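Local coordinates for protein extracellular ligand-binding receptor (Desulfohalobium retbaense DSM 5692, PDB 5ERE) that probably senses small molecules outside the cell, binding 2-oxo-4-methylpentanoic acid in a leucine-binding-protein-like region and cytosine in a separate PAS-like sensor region, at residues Gly286-Gly291 against Lys295-Asn300; Ser267-Gln272 against Phe281-Gly286; Arg107-Val112 against Gly256-Asp261; Trp73-Ile78 against Ile87-Ile92. One frame throughout, in Å; residues are numbered along the deposited sequence.

Interaction 1 of 4, residues Gly286-Gly291 against Lys295-Asn300; sequences GNTFTG and KVTFAN. With CA (calcium ion), chain E.
Phe289 and Val296 face each other as an antiparallel hydrogen-bonded pair. Phe289 N donates a hydrogen bond to Val296 O at 2.7 Å, and Val296 N returns one to Phe289 O. Phe298 N adds a third, to Asn287 O at 2.7 Å. Beyond it, Gly286 N makes two weak bonds, to Phe298 O and Ala299 O. Phe289 and Val296 share a face of the sheet, and the Phe289 ring meets that of Phe298 beside it. They meet rim to rim, CD1 of Phe289 being 3.7 Å from CE1 of Phe298. Their planes stand at 83°. Together the segments form a beta hairpin, strand 288-291 with strand 296-298. The second strand pairs on with strand 304-314, so the hairpin edges a larger mixed sheet. On the other side, Thr288 CG2 packs against Lys295 CE at 3.7 Å. Thr288 OG1 and Thr297 OG1 are 3.5 Å apart, at most a weak bond. An alanine at Phe289 is likely to open a gap beside the rim of Phe298 and to strip the packing from Thr265 and Arg268 on helix 254-271. Asn287 lies just before the first strand. Its CG is anti to its carbonyl carbon (chi1 -76°), and OD1 binds calcium at 2.3 Å. Glu282 and Ala285 supply the other protein ligands. Farther out, Tyr284 meets Phe298 edge to face, and the backbones of Thr297 and Ser305 are hydrogen-bonded.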
loop_
_atom_site.group_PDB
_atom_site.type_symbol
_atom_site.label_atom_id
_atom_site.label_comp_id
_atom_site.label_asym_id
_atom_site.label_seq_id
_atom_site.Cartn_x
_atom_site.Cartn_y
_atom_site.Cartn_z
ATOM N N GLY A 286 7.757 17.676 4.249
ATOM C CA GLY A 286 7.257 18.053 2.936
ATOM C C GLY A 286 8.212 17.812 1.783
ATOM O O GLY A 286 7.880 18.074 0.623
ATOM N N ASN A 287 9.407 17.321 2.080
ATOM C CA ASN A 287 10.433 17.257 1.054
ATOM C C ASN A 287 10.551 15.881 0.477
ATOM O O ASN A 287 10.170 14.884 1.096
ATOM C CB ASN A 287 11.816 17.704 1.581
ATOM C CG ASN A 287 11.920 19.189 1.723
ATOM O OD1 ASN A 287 11.226 19.776 2.549
ATOM N ND2 ASN A 287 12.803 19.816 0.922
ATOM N N THR A 288 11.109 15.860 -0.723
ATOM C CA THR A 288 11.412 14.649 -1.438
ATOM C C THR A 288 12.925 14.550 -1.555
ATOM O O THR A 288 13.593 15.545 -1.838
ATOM C CB THR A 288 10.726 14.652 -2.802
ATOM O OG1 THR A 288 9.312 14.691 -2.584
ATOM C CG2 THR A 288 11.122 13.402 -3.611
ATOM N N PHE A 289 13.464 13.379 -1.237
ATOM C CA PHE A 289 14.887 13.090 -1.441
ATOM C C PHE A 289 15.068 11.804 -2.201
ATOM O O PHE A 289 14.337 10.824 -1.977
ATOM C CB PHE A 289 15.611 12.950 -0.109
ATOM C CG PHE A 289 15.534 14.167 0.758
ATOM C CD1 PHE A 289 14.498 14.329 1.652
ATOM C CD2 PHE A 289 16.522 15.143 0.682
ATOM C CE1 PHE A 289 14.422 15.452 2.460
ATOM C CE2 PHE A 289 16.453 16.291 1.489
ATOM C CZ PHE A 289 15.403 16.434 2.379
ATOM N N THR A 290 16.080 11.772 -3.047
ATOM C CA THR A 290 16.399 10.596 -3.806
ATOM C C THR A 290 17.776 10.166 -3.359
ATOM O O THR A 290 18.667 10.972 -3.196
ATOM C CB THR A 290 16.315 10.865 -5.311
ATOM O OG1 THR A 290 14.936 11.110 -5.648
ATOM C CG2 THR A 290 16.808 9.672 -6.101
ATOM N N GLY A 291 17.909 8.882 -3.065
ATOM C CA GLY A 291 19.100 8.388 -2.412
ATOM C C GLY A 291 19.079 6.870 -2.448
ATOM O O GLY A 291 18.441 6.270 -3.301
ATOM N N LYS A 295 13.381 7.046 -4.061
ATOM C CA LYS A 295 12.670 8.302 -3.883
ATOM C C LYS A 295 11.883 8.253 -2.581
ATOM O O LYS A 295 10.981 7.419 -2.425
ATOM C CB LYS A 295 11.750 8.558 -5.068
ATOM C CG LYS A 295 11.021 9.889 -4.981
ATOM C CD LYS A 295 10.165 10.129 -6.212
ATOM C CE LYS A 295 9.246 11.296 -5.995
ATOM N NZ LYS A 295 8.093 11.172 -6.904
ATOM N N VAL A 296 12.269 9.128 -1.650
ATOM C CA VAL A 296 11.679 9.226 -0.322
ATOM C C VAL A 296 10.949 10.555 -0.197
ATOM O O VAL A 296 11.534 11.590 -0.470
ATOM C CB VAL A 296 12.751 9.127 0.812
ATOM C CG1 VAL A 296 12.056 9.370 2.219
ATOM C CG2 VAL A 296 13.505 7.777 0.759
ATOM N N THR A 297 9.684 10.521 0.227
ATOM C CA THR A 297 8.867 11.739 0.375
ATOM C C THR A 297 8.459 11.882 1.820
ATOM O O THR A 297 7.927 10.932 2.396
ATOM C CB THR A 297 7.623 11.678 -0.497
ATOM O OG1 THR A 297 8.024 11.548 -1.863
ATOM C CG2 THR A 297 6.768 12.922 -0.330
ATOM N N PHE A 298 8.658 13.049 2.429
ATOM C CA PHE A 298 8.222 13.205 3.821
ATOM C C PHE A 298 6.921 14.015 3.902
ATOM O O PHE A 298 6.790 15.090 3.302
ATOM C CB PHE A 298 9.297 13.873 4.657
ATOM C CG PHE A 298 10.525 13.056 4.877
ATOM C CD1 PHE A 298 11.503 13.008 3.900
ATOM C CD2 PHE A 298 10.745 12.382 6.065
ATOM C CE1 PHE A 298 12.667 12.305 4.076
ATOM C CE2 PHE A 298 11.924 11.664 6.260
ATOM C CZ PHE A 298 12.903 11.640 5.243
ATOM N N ALA A 299 5.966 13.504 4.673
ATOM C CA ALA A 299 4.707 14.206 4.939
ATOM C C ALA A 299 4.988 15.407 5.814
ATOM O O ALA A 299 6.077 15.497 6.393
ATOM C CB ALA A 299 3.674 13.257 5.652
ATOM N N ASN A 300 4.006 16.302 5.947
ATOM C CA ASN A 300 4.097 17.413 6.895
ATOM C C ASN A 300 4.358 16.978 8.343
ATOM O O ASN A 300 4.982 17.718 9.082
ATOM C CB ASN A 300 2.811 18.272 6.862
ATOM C CG ASN A 300 2.653 19.059 5.560
ATOM O OD1 ASN A 300 3.580 19.142 4.742
ATOM N ND2 ASN A 300 1.473 19.661 5.374
HETATM CA CA CA E . 10.419 21.353 4.061
#

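Interaction 2 of 4, residues Ser267-Gln272 against Phe281-Gly286; sequences SRALEQ and FEWYAG. With CA (calcium ion), chain E.
Phe281 O receives two N-H groups, from Tyr284 N at 3.0 Å and from Ala285 N, in the helical turn that sets Trp283 against Ala269. The indole reaches out from this turn with CG anti to the backbone N (chi1 -178°). Ala269 CB sits over one face of the five-membered ring, 3.4 Å from its centroid and only 6° off the ring normal. This is a CH-pi contact. Its nearest ring atom is Trp283 CD2 at 3.5 Å. The six-membered ring continues toward Gln272. There Gln272 CG comes within 3.8 Å of Trp283 CH2, with the amide plane turned 51° from the ring. Arg268 CB meets Trp283 CZ2 at 4.0 Å. No hydrogen bond crosses the contact. It joins the ends of two successive helices, 254-271 and 277-284, in the periplasmic binding protein region, with the indole lying against the last turn of the first. Gln272 is the first residue past that helix. The C-terminal end of helix 277-284 and the residue after it bind calcium. Glu282 holds the ion twice, through its backbone O at 2.2 Å and through OE2, while Ala285 O lies at 2.4 Å; Asn287 completes the protein ligands. Trp283 CD1 also lies over the face of the Tyr284 ring, and Tyr284 OH is hydrogen-bonded to Thr265 OG1 on the first helix.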
loop_
_atom_site.group_PDB
_atom_site.type_symbol
_atom_site.label_atom_id
_atom_site.label_comp_id
_atom_site.label_asym_id
_atom_site.label_seq_id
_atom_site.Cartn_x
_atom_site.Cartn_y
_atom_site.Cartn_z
ATOM N N SER A 267 23.781 15.688 6.812
ATOM C CA SER A 267 25.010 16.386 6.472
ATOM C C SER A 267 24.708 17.642 5.677
ATOM O O SER A 267 25.264 18.706 5.957
ATOM C CB SER A 267 25.948 15.516 5.643
ATOM O OG SER A 267 26.686 14.648 6.456
ATOM N N ARG A 268 23.841 17.504 4.672
ATOM C CA ARG A 268 23.522 18.622 3.787
ATOM C C ARG A 268 22.774 19.661 4.623
ATOM O O ARG A 268 23.076 20.842 4.516
ATOM C CB ARG A 268 22.691 18.176 2.561
ATOM C CG ARG A 268 23.459 17.415 1.440
ATOM C CD ARG A 268 22.607 16.322 0.685
ATOM N NE ARG A 268 21.304 16.828 0.240
ATOM C CZ ARG A 268 20.263 16.081 -0.137
ATOM N NH1 ARG A 268 20.334 14.757 -0.160
ATOM N NH2 ARG A 268 19.140 16.695 -0.516
ATOM N N ALA A 269 21.843 19.226 5.490
ATOM C CA ALA A 269 21.128 20.174 6.367
ATOM C C ALA A 269 22.074 20.952 7.283
ATOM O O ALA A 269 21.900 22.141 7.471
ATOM C CB ALA A 269 20.051 19.443 7.231
ATOM N N LEU A 270 23.073 20.300 7.863
ATOM C CA LEU A 270 23.905 20.998 8.836
ATOM C C LEU A 270 24.889 21.959 8.124
ATOM O O LEU A 270 25.207 23.017 8.670
ATOM C CB LEU A 270 24.613 19.990 9.749
ATOM C CG LEU A 270 23.655 19.185 10.666
ATOM C CD1 LEU A 270 24.357 18.071 11.455
ATOM C CD2 LEU A 270 22.994 20.120 11.634
ATOM N N GLU A 271 25.288 21.642 6.888
ATOM C CA GLU A 271 26.052 22.571 6.034
ATOM C C GLU A 271 25.318 23.880 5.716
ATOM O O GLU A 271 25.891 24.966 5.791
ATOM C CB GLU A 271 26.400 21.912 4.706
ATOM C CG GLU A 271 27.627 21.038 4.737
ATOM C CD GLU A 271 28.009 20.560 3.341
ATOM O OE1 GLU A 271 27.088 20.281 2.533
ATOM O OE2 GLU A 271 29.227 20.485 3.049
ATOM N N GLN A 272 24.053 23.744 5.319
ATOM C CA GLN A 272 23.183 24.871 4.988
ATOM C C GLN A 272 22.719 25.704 6.199
ATOM O O GLN A 272 21.764 26.480 6.087
ATOM C CB GLN A 272 21.951 24.357 4.235
ATOM C CG GLN A 272 22.207 23.993 2.785
ATOM C CD GLN A 272 22.478 25.222 1.933
ATOM O OE1 GLN A 272 21.559 25.966 1.579
ATOM N NE2 GLN A 272 23.745 25.450 1.616
ATOM N N PHE A 281 13.716 19.989 11.355
ATOM C CA PHE A 281 12.455 19.333 11.024
ATOM C C PHE A 281 11.932 19.825 9.654
ATOM O O PHE A 281 11.588 19.014 8.784
ATOM C CB PHE A 281 11.436 19.567 12.153
ATOM C CG PHE A 281 10.184 18.728 12.063
ATOM C CD1 PHE A 281 9.149 19.088 11.222
ATOM C CD2 PHE A 281 10.027 17.599 12.866
ATOM C CE1 PHE A 281 8.004 18.334 11.149
ATOM C CE2 PHE A 281 8.880 16.836 12.799
ATOM C CZ PHE A 281 7.867 17.189 11.945
ATOM N N GLU A 282 11.927 21.137 9.434
ATOM C CA GLU A 282 11.429 21.683 8.174
ATOM C C GLU A 282 12.290 21.262 6.963
ATOM O O GLU A 282 11.812 21.161 5.817
ATOM C CB GLU A 282 11.346 23.229 8.247
ATOM C CG GLU A 282 10.843 23.854 6.943
ATOM C CD GLU A 282 9.433 23.408 6.573
ATOM O OE1 GLU A 282 8.534 23.640 7.416
ATOM O OE2 GLU A 282 9.222 22.798 5.480
ATOM N N TRP A 283 13.565 21.046 7.209
ATOM C CA TRP A 283 14.436 20.513 6.177
ATOM C C TRP A 283 13.851 19.261 5.550
ATOM O O TRP A 283 13.955 19.033 4.334
ATOM C CB TRP A 283 15.795 20.184 6.777
ATOM C CG TRP A 283 16.735 19.687 5.784
ATOM C CD1 TRP A 283 16.958 18.385 5.438
ATOM C CD2 TRP A 283 17.582 20.486 4.952
ATOM N NE1 TRP A 283 17.906 18.321 4.448
ATOM C CE2 TRP A 283 18.302 19.594 4.125
ATOM C CE3 TRP A 283 17.803 21.861 4.828
ATOM C CZ2 TRP A 283 19.228 20.033 3.211
ATOM C CZ3 TRP A 283 18.735 22.300 3.909
ATOM C CH2 TRP A 283 19.427 21.384 3.108
ATOM N N TYR A 284 13.279 18.420 6.403
ATOM C CA TYR A 284 12.730 17.149 5.937
ATOM C C TYR A 284 11.248 17.245 5.583
ATOM O O TYR A 284 10.834 16.737 4.543
ATOM C CB TYR A 284 12.977 16.077 7.008
ATOM C CG TYR A 284 14.421 15.631 7.076
ATOM C CD1 TYR A 284 14.918 14.671 6.204
ATOM C CD2 TYR A 284 15.266 16.129 8.053
ATOM C CE1 TYR A 284 16.248 14.274 6.259
ATOM C CE2 TYR A 284 16.567 15.739 8.136
ATOM C CZ TYR A 284 17.063 14.807 7.241
ATOM O OH TYR A 284 18.360 14.423 7.382
ATOM N N ALA A 285 10.460 17.924 6.428
ATOM C CA ALA A 285 9.009 17.895 6.326
ATOM C C ALA A 285 8.553 18.454 4.979
ATOM O O ALA A 285 8.900 19.580 4.626
ATOM C CB ALA A 285 8.363 18.707 7.509
ATOM N N GLY A 286 7.757 17.676 4.249
ATOM C CA GLY A 286 7.257 18.053 2.936
ATOM C C GLY A 286 8.212 17.812 1.783
ATOM O O GLY A 286 7.880 18.074 0.623
HETATM CA CA CA E . 10.419 21.353 4.061
#

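Interaction 3 of 4, residues Arg107-Val112 against Gly256-Asp261; sequences RLTVGV and GVEAYD. With EDO (1,2-ethanediol), chain G.
Leu108 and Glu258 bring the two backbones to within 7.0 Å, CA to CA, where the irregular segment 107-112 passes the side of helix 254-271. In the two-lobed periplasmic binding protein fold, this segment leads from the five-stranded parallel sheet toward the second lobe. It is consistent with one of the hinge crossings. Glu258 carries the contact. Its CG is anti to the backbone N (chi1 -179°), and the chain runs out extended from the helix to Thr109. Thr109 OG1 donates a hydrogen bond to Glu258 OE2 at 2.6 Å, and OE2 accepts it with its syn lone pair. The same hydroxyl is also bonded to Ser94 N, and Glu258 OE1 is bonded to Gly93 N. Ser94 and Gly93 line the pocket for 2-oxo-4-methylpentanoic acid. The buried carboxylate is thus a second-shell group that bonds to both the pocket loop and the crossing segment and is likely to hold them in place. Leu108 packs across the glutamate stem at a slant. Its CB is 3.8 Å from Glu258 CG, and its CD2 reaches Glu258 O on the helix backbone at 3.4 Å. Asp261, one turn on, touches Leu108 only loosely; its carboxylate is bonded to Ala292 N and Leu293 N. Arg107 takes no part in the contact with the helix. Its NE forms a salt bridge with Asp303, and NH1 is also bonded to Ser94 O. Beyond it lies a 1,2-ethanediol, probably from the crystallisation liquor. Arg107 NH1 donates to O2 of this molecule at 2.8 Å with an N-H...O angle of 133°.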
loop_
_atom_site.group_PDB
_atom_site.type_symbol
_atom_site.label_atom_id
_atom_site.label_comp_id
_atom_site.label_asym_id
_atom_site.label_seq_id
_atom_site.Cartn_x
_atom_site.Cartn_y
_atom_site.Cartn_z
ATOM N N ARG A 107 11.055 10.785 10.942
ATOM C CA ARG A 107 11.168 9.333 10.848
ATOM C C ARG A 107 11.422 8.848 9.419
ATOM O O ARG A 107 10.643 9.126 8.508
ATOM C CB ARG A 107 9.910 8.675 11.377
ATOM C CG ARG A 107 9.924 7.196 11.058
ATOM C CD ARG A 107 8.874 6.442 11.812
ATOM N NE ARG A 107 7.509 6.811 11.461
ATOM C CZ ARG A 107 6.456 6.026 11.655
ATOM N NH1 ARG A 107 6.621 4.797 12.166
ATOM N NH2 ARG A 107 5.240 6.457 11.312
ATOM N N LEU A 108 12.488 8.079 9.244
ATOM C CA LEU A 108 12.840 7.548 7.941
ATOM C C LEU A 108 12.204 6.187 7.643
ATOM O O LEU A 108 12.252 5.735 6.511
ATOM C CB LEU A 108 14.360 7.416 7.820
ATOM C CG LEU A 108 15.075 8.634 7.234
ATOM C CD1 LEU A 108 15.187 9.646 8.272
ATOM C CD2 LEU A 108 16.490 8.243 6.731
ATOM N N THR A 109 11.585 5.569 8.642
ATOM C CA THR A 109 11.006 4.214 8.478
ATOM C C THR A 109 9.521 4.308 8.170
ATOM O O THR A 109 8.775 4.982 8.883
ATOM C CB THR A 109 11.213 3.378 9.758
ATOM O OG1 THR A 109 12.566 3.510 10.216
ATOM C CG2 THR A 109 10.818 1.904 9.583
ATOM N N VAL A 110 9.090 3.633 7.115
ATOM C CA VAL A 110 7.678 3.511 6.809
ATOM C C VAL A 110 6.967 2.781 7.951
ATOM O O VAL A 110 7.458 1.781 8.474
ATOM C CB VAL A 110 7.438 2.788 5.470
ATOM C CG1 VAL A 110 5.970 2.391 5.300
ATOM C CG2 VAL A 110 7.841 3.686 4.295
ATOM N N GLY A 111 5.800 3.301 8.314
ATOM C CA GLY A 111 5.051 2.789 9.445
ATOM C C GLY A 111 4.379 1.421 9.322
ATOM O O GLY A 111 4.103 0.933 8.229
ATOM N N VAL A 112 4.077 0.819 10.469
ATOM C CA VAL A 112 3.334 -0.468 10.510
ATOM C C VAL A 112 2.034 -0.413 9.703
ATOM O O VAL A 112 1.752 -1.308 8.913
ATOM C CB VAL A 112 2.998 -0.889 11.974
ATOM C CG1 VAL A 112 2.209 -2.211 12.007
ATOM C CG2 VAL A 112 4.264 -1.053 12.748
ATOM N N GLY A 256 21.224 -0.400 7.062
ATOM C CA GLY A 256 22.364 0.293 6.479
ATOM C C GLY A 256 21.949 1.325 5.440
ATOM O O GLY A 256 22.401 2.473 5.474
ATOM N N VAL A 257 21.098 0.916 4.508
ATOM C CA VAL A 257 20.657 1.785 3.414
ATOM C C VAL A 257 19.964 3.021 3.985
ATOM O O VAL A 257 20.240 4.166 3.584
ATOM C CB VAL A 257 19.692 1.032 2.454
ATOM C CG1 VAL A 257 19.010 1.999 1.446
ATOM C CG2 VAL A 257 20.411 -0.085 1.744
ATOM N N GLU A 258 19.067 2.784 4.927
ATOM C CA GLU A 258 18.362 3.846 5.604
ATOM C C GLU A 258 19.294 4.794 6.355
ATOM O O GLU A 258 19.084 6.010 6.375
ATOM C CB GLU A 258 17.345 3.259 6.617
ATOM C CG GLU A 258 16.550 4.323 7.359
ATOM C CD GLU A 258 15.636 3.732 8.467
ATOM O OE1 GLU A 258 16.138 2.917 9.292
ATOM O OE2 GLU A 258 14.437 4.106 8.498
ATOM N N ALA A 259 20.257 4.217 7.052
ATOM C CA ALA A 259 21.148 4.990 7.870
ATOM C C ALA A 259 22.078 5.826 6.957
ATOM O O ALA A 259 22.379 6.967 7.283
ATOM C CB ALA A 259 21.939 4.111 8.781
ATOM N N TYR A 260 22.461 5.283 5.804
ATOM C CA TYR A 260 23.239 6.026 4.840
ATOM C C TYR A 260 22.464 7.258 4.332
ATOM O O TYR A 260 23.038 8.350 4.221
ATOM C CB TYR A 260 23.653 5.129 3.639
ATOM C CG TYR A 260 24.398 5.874 2.570
ATOM C CD1 TYR A 260 25.773 6.046 2.657
ATOM C CD2 TYR A 260 23.730 6.421 1.467
ATOM C CE1 TYR A 260 26.486 6.758 1.666
ATOM C CE2 TYR A 260 24.432 7.131 0.477
ATOM C CZ TYR A 260 25.801 7.287 0.584
ATOM O OH TYR A 260 26.502 7.965 -0.396
ATOM N N ASP A 261 21.182 7.107 3.993
ATOM C CA ASP A 261 20.413 8.277 3.540
ATOM C C ASP A 261 20.186 9.310 4.644
ATOM O O ASP A 261 20.135 10.530 4.370
ATOM C CB ASP A 261 19.062 7.893 2.954
ATOM C CG ASP A 261 19.159 7.347 1.546
ATOM O OD1 ASP A 261 20.289 7.237 1.018
ATOM O OD2 ASP A 261 18.092 7.021 0.971
HETATM C C1 EDO G . 2.173 3.809 12.317
HETATM O O1 EDO G . 1.695 2.525 11.890
HETATM C C2 EDO G . 2.999 3.575 13.565
HETATM O O2 EDO G . 4.209 4.336 13.503
#

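Interaction 4 of 4, residues Trp73-Ile78 against Ile87-Ile92; sequences WASSAI and IFHVAI
His89 reaches from strand 88-92 to Ser75 and Ile78 on helix 73-78. From CB the ring leaves anti to the backbone N (chi1 -178°), which carries it across to the helix. CD2 lies 3.8 Å from Ile78 CG2. That methyl stands over one face of the ring as a CH-pi contact, 3.9 Å from the centroid and offset toward NE2. Ser75 O lies at the ring edge, near its plane, 3.7 Å from His89 CE1. ND1 is bonded to Thr105 OG1, and NE2 to Ser69 OG. With a leucine in place of His89, the hydroxyls of Ser69 and Thr105 would probably each lose a ring-nitrogen partner. Nearer the pocket, Ser75 OG rests on Ala91 CB at 3.3 Å; its polar partners are the hydroxyls of Ser69 and Ser94. Helix and strand run nearly antiparallel, at 159°, as the second half of a right-handed beta-alpha-beta crossover begun by strand 64-70. Both ring nitrogens of His89 are matched by hydroxyls, which can give or accept a proton, so this buried site is probably compatible with a neutral imidazole.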
loop_
_atom_site.group_PDB
_atom_site.type_symbol
_atom_site.label_atom_id
_atom_site.label_comp_id
_atom_site.label_asym_id
_atom_site.label_seq_id
_atom_site.Cartn_x
_atom_site.Cartn_y
_atom_site.Cartn_z
ATOM N N TRP A 73 10.922 1.029 19.911
ATOM C CA TRP A 73 10.818 1.248 21.353
ATOM C C TRP A 73 11.745 2.338 21.847
ATOM O O TRP A 73 11.324 3.207 22.620
ATOM C CB TRP A 73 11.071 -0.055 22.145
ATOM C CG TRP A 73 12.243 -0.898 21.723
ATOM C CD1 TRP A 73 13.453 -0.988 22.345
ATOM C CD2 TRP A 73 12.297 -1.800 20.611
ATOM N NE1 TRP A 73 14.263 -1.870 21.680
ATOM C CE2 TRP A 73 13.570 -2.383 20.611
ATOM C CE3 TRP A 73 11.386 -2.162 19.606
ATOM C CZ2 TRP A 73 13.964 -3.310 19.655
ATOM C CZ3 TRP A 73 11.784 -3.082 18.649
ATOM C CH2 TRP A 73 13.060 -3.636 18.682
ATOM N N ALA A 74 13.003 2.327 21.411
ATOM C CA ALA A 74 13.882 3.427 21.776
ATOM C C ALA A 74 13.279 4.752 21.270
ATOM O O ALA A 74 13.251 5.763 21.981
ATOM C CB ALA A 74 15.260 3.234 21.224
ATOM N N SER A 75 12.762 4.735 20.050
ATOM C CA SER A 75 12.354 5.969 19.415
ATOM C C SER A 75 11.075 6.511 20.069
ATOM O O SER A 75 10.933 7.713 20.233
ATOM C CB SER A 75 12.151 5.775 17.902
ATOM O OG SER A 75 13.398 5.622 17.204
ATOM N N SER A 76 10.148 5.631 20.439
ATOM C CA SER A 76 8.909 6.083 21.050
ATOM C C SER A 76 9.184 6.718 22.426
ATOM O O SER A 76 8.567 7.712 22.778
ATOM C CB SER A 76 7.916 4.921 21.150
ATOM O OG SER A 76 7.301 4.696 19.891
ATOM N N ALA A 77 10.153 6.180 23.159
ATOM C CA ALA A 77 10.516 6.694 24.483
ATOM C C ALA A 77 11.326 7.989 24.395
ATOM O O ALA A 77 11.200 8.867 25.245
ATOM C CB ALA A 77 11.300 5.654 25.249
ATOM N N ILE A 78 12.189 8.104 23.389
ATOM C CA ILE A 78 13.038 9.291 23.287
ATOM C C ILE A 78 12.239 10.486 22.732
ATOM O O ILE A 78 12.486 11.629 23.113
ATOM C CB ILE A 78 14.296 8.987 22.433
ATOM C CG1 ILE A 78 15.231 8.102 23.272
ATOM C CG2 ILE A 78 14.993 10.270 21.998
ATOM C CD1 ILE A 78 16.382 7.404 22.535
ATOM N N ILE A 87 15.724 19.092 21.473
ATOM C CA ILE A 87 16.785 18.470 20.693
ATOM C C ILE A 87 16.195 17.800 19.458
ATOM O O ILE A 87 15.233 17.033 19.555
ATOM C CB ILE A 87 17.545 17.398 21.490
ATOM C CG1 ILE A 87 18.004 17.934 22.846
ATOM C CG2 ILE A 87 18.730 16.883 20.677
ATOM C CD1 ILE A 87 19.062 19.019 22.760
ATOM N N PHE A 88 16.776 18.074 18.299
ATOM C CA PHE A 88 16.270 17.492 17.092
ATOM C C PHE A 88 16.448 15.943 17.143
ATOM O O PHE A 88 17.452 15.408 17.647
ATOM C CB PHE A 88 16.958 18.091 15.869
ATOM C CG PHE A 88 16.499 17.493 14.581
ATOM C CD1 PHE A 88 15.191 17.648 14.158
ATOM C CD2 PHE A 88 17.365 16.743 13.809
ATOM C CE1 PHE A 88 14.757 17.068 12.977
ATOM C CE2 PHE A 88 16.938 16.154 12.623
ATOM C CZ PHE A 88 15.639 16.329 12.209
ATOM N N HIS A 89 15.425 15.257 16.681
ATOM C CA HIS A 89 15.345 13.812 16.841
ATOM C C HIS A 89 15.016 13.152 15.524
ATOM O O HIS A 89 14.084 13.553 14.832
ATOM C CB HIS A 89 14.293 13.442 17.907
ATOM C CG HIS A 89 14.187 11.964 18.147
ATOM N ND1 HIS A 89 12.971 11.328 18.315
ATOM C CD2 HIS A 89 15.134 10.998 18.240
ATOM C CE1 HIS A 89 13.175 10.029 18.484
ATOM N NE2 HIS A 89 14.475 9.804 18.454
ATOM N N VAL A 90 15.796 12.133 15.178
ATOM C CA VAL A 90 15.523 11.326 14.006
ATOM C C VAL A 90 15.330 9.855 14.441
ATOM O O VAL A 90 16.100 9.338 15.226
ATOM C CB VAL A 90 16.645 11.389 12.957
ATOM C CG1 VAL A 90 16.259 10.568 11.760
ATOM C CG2 VAL A 90 16.887 12.857 12.547
ATOM N N ALA A 91 14.279 9.221 13.951
ATOM C CA ALA A 91 14.039 7.789 14.219
ATOM C C ALA A 91 14.326 6.990 12.963
ATOM O O ALA A 91 13.771 7.268 11.888
ATOM C CB ALA A 91 12.644 7.572 14.666
ATOM N N ILE A 92 15.194 5.998 13.115
ATOM C CA ILE A 92 15.489 5.052 12.054
ATOM C C ILE A 92 15.135 3.643 12.598
ATOM O O ILE A 92 14.990 3.459 13.821
ATOM C CB ILE A 92 16.951 5.162 11.625
ATOM C CG1 ILE A 92 17.905 4.874 12.788
ATOM C CG2 ILE A 92 17.225 6.614 11.078
ATOM C CD1 ILE A 92 19.360 4.616 12.342
#

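How the interactions relate
From the N terminus, interaction 4 comes first and closes a loop of eight residues between helix 72-84 and strand 88-92. Interaction 3 then opens at 107-112 and closes 143 residues later on helix 254-271, so its loop takes in the parallel strands of the second lobe. Interaction 2 follows from the end of that same helix, and interaction 1, which shares Gly286 with it, closes a three-residue turn. All four lie in series: none nests within another and none crosses. Interactions 3 and 4 meet through Leu108 N and Ala91 O, a probable hydrogen bond. Interactions 1 and 2 share the calcium, and Phe298 packs on 107-108 of interaction 3.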